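Long-range contacts in 5-oxoprolinase subunit A (Thermus thermophilus, PDB 2DFA), which probably cleaves 5-oxoproline to L-glutamate at the expense of ATP, working in a complex with PxpB and PxpC: residues E81-D86 with A125-L130; E191-A196 with R234-A239. All blocks are in the same frame, centred on the assembly; numbering follows the deposited sequence.

In the fold
The chain starts with strand 2-9, which sits within a curled parallel sheet consistent with the irregular beta/alpha barrel of this clan. After strand 58-62 it enters helix 80-100. Contact 1 closes a wholly strand-free, largely helical loop by bringing helix 122-135 back against the start of that helix. The chain then passes through strands 141-143 and 160-164 to helix 189-201. Contact 2 closes its own loop, which holds the antiparallel pair 204-206/212-214 and strand 219-222, before helix 229-241 returns. The two loops follow in series, neither nested nor crossed. Their centres lie about 35 Å apart, on opposite sides of the chain's centre, each joining two helices.

Contact 1: E81-D86 with A125-L130; sequences EEVYAD and ARAIAL
V83 and Y84 of helix 80-100 pack against A127, I128 and L130 of helix 122-135, a helix-helix contact in what is probably the outer layer of a beta/alpha barrel. The segment axes run in similar directions, crossing at -30° with a closest approach of 8.0 Å. The side chain of A127 is just a methyl group, and Y84 CA lies 4.9 Å from A127 CA.

V83 takes the inner side. With its CG1 anti to the backbone N (chi1 169°), that methyl reaches across and fits between two partners, 3.7 Å from A127 CB and likewise 3.7 Å from I128 CG1. The first bond of the I128 side chain points away from helix 80-100, and the side chain also packs on L114 and A118 of helix 112-120; V83 crosses it obliquely at CG1.

Y84 works differently. Its ring turns an edge, not a face, to the neighbouring backbone: CD1 approaches A127 O at 3.7 Å, nearly in the ring plane. A100 of a second subunit also packs on Y84, and E82, turned off the contact, makes a salt bridge to R74 of a third subunit, so this helix start serves the assembly as well. Farther along the same ring edge, Y84 CE1 lies 3.7 Å from L130 C and 4.2 Å from L130 CB.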
ATOM      1  N   GLU A  81       1.397  20.590   5.761  1.00 31.14           N
ATOM      2  CA  GLU A  81       0.523  19.906   6.713  1.00 31.66           C
ATOM      3  C   GLU A  81       0.729  18.393   6.601  1.00 30.32           C
ATOM      4  O   GLU A  81       0.798  17.682   7.602  1.00 29.40           O
ATOM      5  CB  GLU A  81      -0.953  20.221   6.421  1.00 36.63           C
ATOM      6  CG  GLU A  81      -1.412  21.664   6.682  1.00 41.39           C
ATOM      7  CD  GLU A  81      -0.835  22.688   5.710  1.00 44.24           C
ATOM      8  OE1 GLU A  81      -0.577  22.347   4.536  1.00 43.48           O
ATOM      9  OE2 GLU A  81      -0.656  23.853   6.122  1.00 50.14           O
ATOM     10  N   GLU A  82       0.806  17.903   5.367  1.00 29.16           N
ATOM     11  CA  GLU A  82       0.999  16.477   5.134  1.00 29.11           C
ATOM     12  C   GLU A  82       2.383  16.025   5.605  1.00 26.62           C
ATOM     13  O   GLU A  82       2.521  14.945   6.164  1.00 27.51           O
ATOM     14  CB  GLU A  82       0.784  16.170   3.645  1.00 31.42           C
ATOM     15  CG  GLU A  82      -0.641  16.513   3.208  1.00 34.56           C
ATOM     16  CD  GLU A  82      -0.868  16.477   1.703  1.00 35.95           C
ATOM     17  OE1 GLU A  82       0.089  16.667   0.919  1.00 36.65           O
ATOM     18  OE2 GLU A  82      -2.033  16.285   1.309  1.00 42.82           O
ATOM     19  N   VAL A  83       3.401  16.851   5.387  1.00 25.90           N
ATOM     20  CA  VAL A  83       4.763  16.508   5.825  1.00 27.92           C
ATOM     21  C   VAL A  83       4.792  16.363   7.353  1.00 27.91           C
ATOM     22  O   VAL A  83       5.336  15.396   7.909  1.00 27.09           O
ATOM     23  CB  VAL A  83       5.773  17.604   5.392  1.00 27.45           C
ATOM     24  CG1 VAL A  83       7.132  17.384   6.075  1.00 25.65           C
ATOM     25  CG2 VAL A  83       5.932  17.583   3.877  1.00 26.90           C
ATOM     26  N   TYR A  84       4.193  17.338   8.024  1.00 27.79           N
ATOM     27  CA  TYR A  84       4.105  17.349   9.484  1.00 26.80           C
ATOM     28  C   TYR A  84       3.447  16.076  10.039  1.00 26.59           C
ATOM     29  O   TYR A  84       3.980  15.429  10.949  1.00 25.09           O
ATOM     30  CB  TYR A  84       3.300  18.573   9.921  1.00 27.28           C
ATOM     31  CG  TYR A  84       3.004  18.646  11.400  1.00 28.06           C
ATOM     32  CD1 TYR A  84       3.963  19.114  12.303  1.00 29.65           C
ATOM     33  CD2 TYR A  84       1.752  18.274  11.896  1.00 30.21           C
ATOM     34  CE1 TYR A  84       3.676  19.214  13.665  1.00 29.21           C
ATOM     35  CE2 TYR A  84       1.456  18.371  13.254  1.00 30.00           C
ATOM     36  CZ  TYR A  84       2.423  18.847  14.131  1.00 32.57           C
ATOM     37  OH  TYR A  84       2.118  18.995  15.466  1.00 31.40           O
ATOM     38  N   ALA A  85       2.289  15.719   9.489  1.00 25.08           N
ATOM     39  CA  ALA A  85       1.559  14.539   9.935  1.00 25.58           C
ATOM     40  C   ALA A  85       2.309  13.240   9.637  1.00 26.37           C
ATOM     41  O   ALA A  85       2.368  12.339  10.476  1.00 25.70           O
ATOM     42  CB  ALA A  85       0.166  14.499   9.278  1.00 26.81           C
ATOM     43  N   ASP A  86       2.880  13.149   8.441  1.00 25.76           N
ATOM     44  CA  ASP A  86       3.620  11.948   8.056  1.00 26.91           C
ATOM     45  C   ASP A  86       4.851  11.732   8.932  1.00 24.78           C
ATOM     46  O   ASP A  86       5.141  10.607   9.336  1.00 23.38           O
ATOM     47  CB  ASP A  86       4.031  12.039   6.590  1.00 27.85           C
ATOM     48  CG  ASP A  86       2.870  11.785   5.651  1.00 29.41           C
ATOM     49  OD1 ASP A  86       1.739  11.584   6.147  1.00 29.41           O
ATOM     50  OD2 ASP A  86       3.089  11.778   4.421  1.00 31.15           O
ATOM     51  N   ALA A 125      10.956  22.055   5.335  1.00 31.89           N
ATOM     52  CA  ALA A 125      11.927  22.037   6.428  1.00 32.75           C
ATOM     53  C   ALA A 125      11.253  22.407   7.748  1.00 32.00           C
ATOM     54  O   ALA A 125      11.471  21.763   8.771  1.00 32.57           O
ATOM     55  CB  ALA A 125      13.061  23.012   6.134  1.00 31.48           C
ATOM     56  N   ARG A 126      10.439  23.454   7.719  1.00 32.20           N
ATOM     57  CA  ARG A 126       9.730  23.899   8.914  1.00 32.15           C
ATOM     58  C   ARG A 126       8.767  22.830   9.427  1.00 29.78           C
ATOM     59  O   ARG A 126       8.683  22.596  10.634  1.00 30.99           O
ATOM     60  CB  ARG A 126       8.956  25.191   8.624  1.00 33.53           C
ATOM     61  CG  ARG A 126       8.015  25.620   9.741  1.00 35.65           C
ATOM     62  CD  ARG A 126       7.297  26.930   9.405  1.00 37.30           C
ATOM     63  NE  ARG A 126       6.243  27.239  10.371  1.00 38.64           N
ATOM     64  CZ  ARG A 126       5.014  26.727  10.345  1.00 39.27           C
ATOM     65  NH1 ARG A 126       4.660  25.871   9.392  1.00 39.81           N
ATOM     66  NH2 ARG A 126       4.133  27.068  11.278  1.00 40.67           N
ATOM     67  N   ALA A 127       8.039  22.185   8.514  1.00 29.19           N
ATOM     68  CA  ALA A 127       7.089  21.140   8.896  1.00 26.88           C
ATOM     69  C   ALA A 127       7.787  19.985   9.609  1.00 27.05           C
ATOM     70  O   ALA A 127       7.281  19.461  10.595  1.00 26.72           O
ATOM     71  CB  ALA A 127       6.339  20.618   7.661  1.00 26.58           C
ATOM     72  N   ILE A 128       8.949  19.586   9.106  1.00 26.98           N
ATOM     73  CA  ILE A 128       9.695  18.499   9.724  1.00 27.99           C
ATOM     74  C   ILE A 128      10.127  18.920  11.124  1.00 29.05           C
ATOM     75  O   ILE A 128       9.946  18.185  12.102  1.00 27.15           O
ATOM     76  CB  ILE A 128      10.952  18.153   8.905  1.00 28.04           C
ATOM     77  CG1 ILE A 128      10.545  17.594   7.540  1.00 27.20           C
ATOM     78  CG2 ILE A 128      11.815  17.142   9.677  1.00 30.03           C
ATOM     79  CD1 ILE A 128      11.713  17.336   6.610  1.00 27.41           C
ATOM     80  N   ALA A 129      10.695  20.118  11.208  1.00 29.31           N
ATOM     81  CA  ALA A 129      11.165  20.658  12.473  1.00 29.47           C
ATOM     82  C   ALA A 129      10.051  20.726  13.516  1.00 30.19           C
ATOM     83  O   ALA A 129      10.249  20.321  14.661  1.00 30.58           O
ATOM     84  CB  ALA A 129      11.769  22.044  12.246  1.00 28.42           C
ATOM     85  N   LEU A 130       8.881  21.230  13.130  1.00 29.79           N
ATOM     86  CA  LEU A 130       7.770  21.326  14.073  1.00 30.14           C
ATOM     87  C   LEU A 130       7.241  19.964  14.511  1.00 29.90           C
ATOM     88  O   LEU A 130       6.846  19.793  15.662  1.00 29.34           O
ATOM     89  CB  LEU A 130       6.640  22.179  13.487  1.00 31.34           C
ATOM     90  CG  LEU A 130       7.034  23.657  13.326  1.00 35.46           C
ATOM     91  CD1 LEU A 130       5.836  24.467  12.834  1.00 35.92           C
ATOM     92  CD2 LEU A 130       7.540  24.204  14.666  1.00 35.78           C
TER

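Contact 2: E191-A196 with R234-A239; sequences EAARRA and RAVREA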
ATOM      1  N   GLU A 191      40.346   6.529   0.425  1.00 62.51           N
ATOM      2  CA  GLU A 191      40.216   7.981   0.310  1.00 61.28           C
ATOM      3  C   GLU A 191      39.104   8.519   1.217  1.00 59.40           C
ATOM      4  O   GLU A 191      39.218   9.565   1.838  1.00 59.04           O
ATOM      5  CB  GLU A 191      39.919   8.345  -1.147  1.00 62.77           C
ATOM      6  CG  GLU A 191      40.031   9.853  -1.396  1.00 66.24           C
ATOM      7  CD  GLU A 191      39.564  10.187  -2.797  1.00 69.29           C
ATOM      8  OE1 GLU A 191      40.053   9.578  -3.739  1.00 71.40           O
ATOM      9  OE2 GLU A 191      38.756  11.110  -2.935  1.00 70.94           O
ATOM     10  N   ALA A 192      37.984   7.779   1.243  1.00 57.72           N
ATOM     11  CA  ALA A 192      36.882   8.183   2.109  1.00 55.52           C
ATOM     12  C   ALA A 192      37.324   8.261   3.572  1.00 54.52           C
ATOM     13  O   ALA A 192      36.980   9.170   4.312  1.00 53.88           O
ATOM     14  CB  ALA A 192      35.766   7.152   1.959  1.00 54.39           C
ATOM     15  N   ALA A 193      38.078   7.233   3.997  1.00 53.34           N
ATOM     16  CA  ALA A 193      38.627   7.264   5.346  1.00 52.62           C
ATOM     17  C   ALA A 193      39.580   8.451   5.519  1.00 51.85           C
ATOM     18  O   ALA A 193      39.617   9.122   6.542  1.00 51.61           O
ATOM     19  CB  ALA A 193      39.386   5.959   5.571  1.00 52.60           C
ATOM     20  N   ARG A 194      40.403   8.662   4.474  1.00 52.26           N
ATOM     21  CA  ARG A 194      41.299   9.812   4.463  1.00 51.63           C
ATOM     22  C   ARG A 194      40.528  11.121   4.665  1.00 50.03           C
ATOM     23  O   ARG A 194      40.867  11.968   5.482  1.00 48.00           O
ATOM     24  CB  ARG A 194      42.007   9.832   3.106  1.00 54.76           C
ATOM     25  CG  ARG A 194      43.321  10.611   3.150  1.00 58.27           C
ATOM     26  CD  ARG A 194      43.893  10.892   1.749  1.00 61.40           C
ATOM     27  NE  ARG A 194      43.580   9.814   0.806  1.00 64.51           N
ATOM     28  CZ  ARG A 194      44.139   8.615   1.034  1.00 65.62           C
ATOM     29  NH1 ARG A 194      44.894   8.436   2.102  1.00 66.51           N
ATOM     30  NH2 ARG A 194      43.982   7.633   0.145  1.00 64.72           N
ATOM     31  N   ARG A 195      39.472  11.282   3.844  1.00 49.17           N
ATOM     32  CA  ARG A 195      38.640  12.476   3.944  1.00 48.29           C
ATOM     33  C   ARG A 195      37.969  12.581   5.318  1.00 46.86           C
ATOM     34  O   ARG A 195      37.870  13.641   5.920  1.00 47.21           O
ATOM     35  CB  ARG A 195      37.579  12.403   2.840  1.00 50.05           C
ATOM     36  CG  ARG A 195      38.186  12.504   1.438  1.00 51.09           C
ATOM     37  CD  ARG A 195      37.191  12.111   0.334  1.00 53.27           C
ATOM     38  NE  ARG A 195      36.033  13.012   0.315  1.00 55.41           N
ATOM     39  CZ  ARG A 195      36.136  14.136  -0.416  1.00 55.34           C
ATOM     40  NH1 ARG A 195      37.253  14.392  -1.074  1.00 55.59           N
ATOM     41  NH2 ARG A 195      35.097  14.970  -0.500  1.00 56.04           N
ATOM     42  N   ALA A 196      37.470  11.430   5.801  1.00 46.55           N
ATOM     43  CA  ALA A 196      36.816  11.426   7.106  1.00 46.44           C
ATOM     44  C   ALA A 196      37.728  11.984   8.206  1.00 46.06           C
ATOM     45  O   ALA A 196      37.353  12.847   8.985  1.00 44.49           O
ATOM     46  CB  ALA A 196      36.418   9.986   7.431  1.00 45.52           C
ATOM     47  N   ARG A 234      34.060   0.224   7.433  1.00 58.64           N
ATOM     48  CA  ARG A 234      35.164  -0.422   8.130  1.00 59.78           C
ATOM     49  C   ARG A 234      36.400   0.467   8.033  1.00 59.16           C
ATOM     50  O   ARG A 234      36.992   0.847   9.047  1.00 58.64           O
ATOM     51  CB  ARG A 234      35.458  -1.781   7.494  1.00 60.94           C
ATOM     52  CG  ARG A 234      36.375  -2.678   8.310  1.00 64.26           C
ATOM     53  CD  ARG A 234      36.733  -3.933   7.523  1.00 66.85           C
ATOM     54  NE  ARG A 234      35.557  -4.543   6.908  1.00 68.35           N
ATOM     55  CZ  ARG A 234      34.551  -5.086   7.586  1.00 69.19           C
ATOM     56  NH1 ARG A 234      34.570  -5.104   8.913  1.00 68.90           N
ATOM     57  NH2 ARG A 234      33.517  -5.606   6.934  1.00 69.04           N
ATOM     58  N   ALA A 235      36.775   0.798   6.801  1.00 58.03           N
ATOM     59  CA  ALA A 235      37.938   1.635   6.548  1.00 58.03           C
ATOM     60  C   ALA A 235      37.874   2.944   7.328  1.00 57.69           C
ATOM     61  O   ALA A 235      38.859   3.358   7.938  1.00 57.68           O
ATOM     62  CB  ALA A 235      38.057   1.921   5.052  1.00 56.83           C
ATOM     63  N   VAL A 236      36.712   3.589   7.315  1.00 57.57           N
ATOM     64  CA  VAL A 236      36.546   4.857   8.014  1.00 56.65           C
ATOM     65  C   VAL A 236      36.685   4.746   9.528  1.00 57.64           C
ATOM     66  O   VAL A 236      37.402   5.534  10.145  1.00 57.80           O
ATOM     67  CB  VAL A 236      35.180   5.504   7.688  1.00 56.71           C
ATOM     68  CG1 VAL A 236      35.002   6.781   8.495  1.00 54.23           C
ATOM     69  CG2 VAL A 236      35.092   5.809   6.201  1.00 55.28           C
ATOM     70  N   ARG A 237      36.004   3.777  10.131  1.00 58.07           N
ATOM     71  CA  ARG A 237      36.072   3.610  11.579  1.00 60.38           C
ATOM     72  C   ARG A 237      37.495   3.308  12.043  1.00 60.99           C
ATOM     73  O   ARG A 237      37.964   3.860  13.039  1.00 59.64           O
ATOM     74  CB  ARG A 237      35.142   2.487  12.041  1.00 61.23           C
ATOM     75  CG  ARG A 237      35.007   2.410  13.556  1.00 64.00           C
ATOM     76  CD  ARG A 237      34.233   1.177  13.998  1.00 66.47           C
ATOM     77  NE  ARG A 237      34.075   1.129  15.449  1.00 68.87           N
ATOM     78  CZ  ARG A 237      33.294   1.948  16.147  1.00 69.52           C
ATOM     79  NH1 ARG A 237      32.589   2.884  15.528  1.00 70.97           N
ATOM     80  NH2 ARG A 237      33.223   1.836  17.466  1.00 70.01           N
ATOM     81  N   GLU A 238      38.177   2.430  11.317  1.00 62.42           N
ATOM     82  CA  GLU A 238      39.542   2.057  11.669  1.00 65.17           C
ATOM     83  C   GLU A 238      40.501   3.239  11.569  1.00 65.32           C
ATOM     84  O   GLU A 238      41.334   3.452  12.452  1.00 66.02           O
ATOM     85  CB  GLU A 238      40.018   0.904  10.779  1.00 65.88           C
ATOM     86  CG  GLU A 238      39.227  -0.383  10.995  1.00 69.46           C
ATOM     87  CD  GLU A 238      39.748  -1.551  10.178  1.00 70.90           C
ATOM     88  OE1 GLU A 238      39.713  -1.479   8.931  1.00 72.02           O
ATOM     89  OE2 GLU A 238      40.193  -2.546  10.788  1.00 72.26           O
ATOM     90  N   ALA A 239      40.381   4.013  10.496  1.00 64.98           N
ATOM     91  CA  ALA A 239      41.240   5.173  10.307  1.00 64.74           C
ATOM     92  C   ALA A 239      41.057   6.141  11.469  1.00 64.79           C
ATOM     93  O   ALA A 239      42.017   6.746  11.943  1.00 64.50           O
ATOM     94  CB  ALA A 239      40.903   5.862   8.991  1.00 65.53           C
TER
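V236 and A193 each lay a methyl group over a peptide plane of the opposite helix, and these peptides are the flat groups of the contact; no aromatic ring or guanidinium takes part. V236 CG2 sits above one face of the A192-A193 peptide, 4.2 Å from A192 C and 3.9 Å from A193 CA. In return, A193 CB stands over a face of the A235-V236 peptide, close to the oxygen: it is 3.6 Å from A235 O and lies to the side of the carbonyl bond, not beyond its end.

The same A193 methyl meets A239 CB at 3.7 Å and has A235 CB farther off at 4.3 Å, so it bridges two successive turns of helix 229-241. V236 divides its two methyls between neighbouring turns of helix 189-201. Its CG1, placed anti to the backbone N (chi1 177°), touches A196 CB at 3.7 Å, while CG2 covers the A192-A193 peptide. Such small side chains let the backbones come close, with A193 CA only 4.2 Å from V236 CA. The segment axes cross at -39°.

No hydrogen bond spans the two segments. R195 is turned off the interface and bonds through NH2 to R168 O, while P166 packs on A196. Helix 189-201 follows strand 160-164 and helix 229-241 follows strand 219-222, and those two strands pair in parallel; the neighbouring helices pack alongside one another as in the outer layer of a beta/alpha barrel, with which this curled sheet and family are consistent.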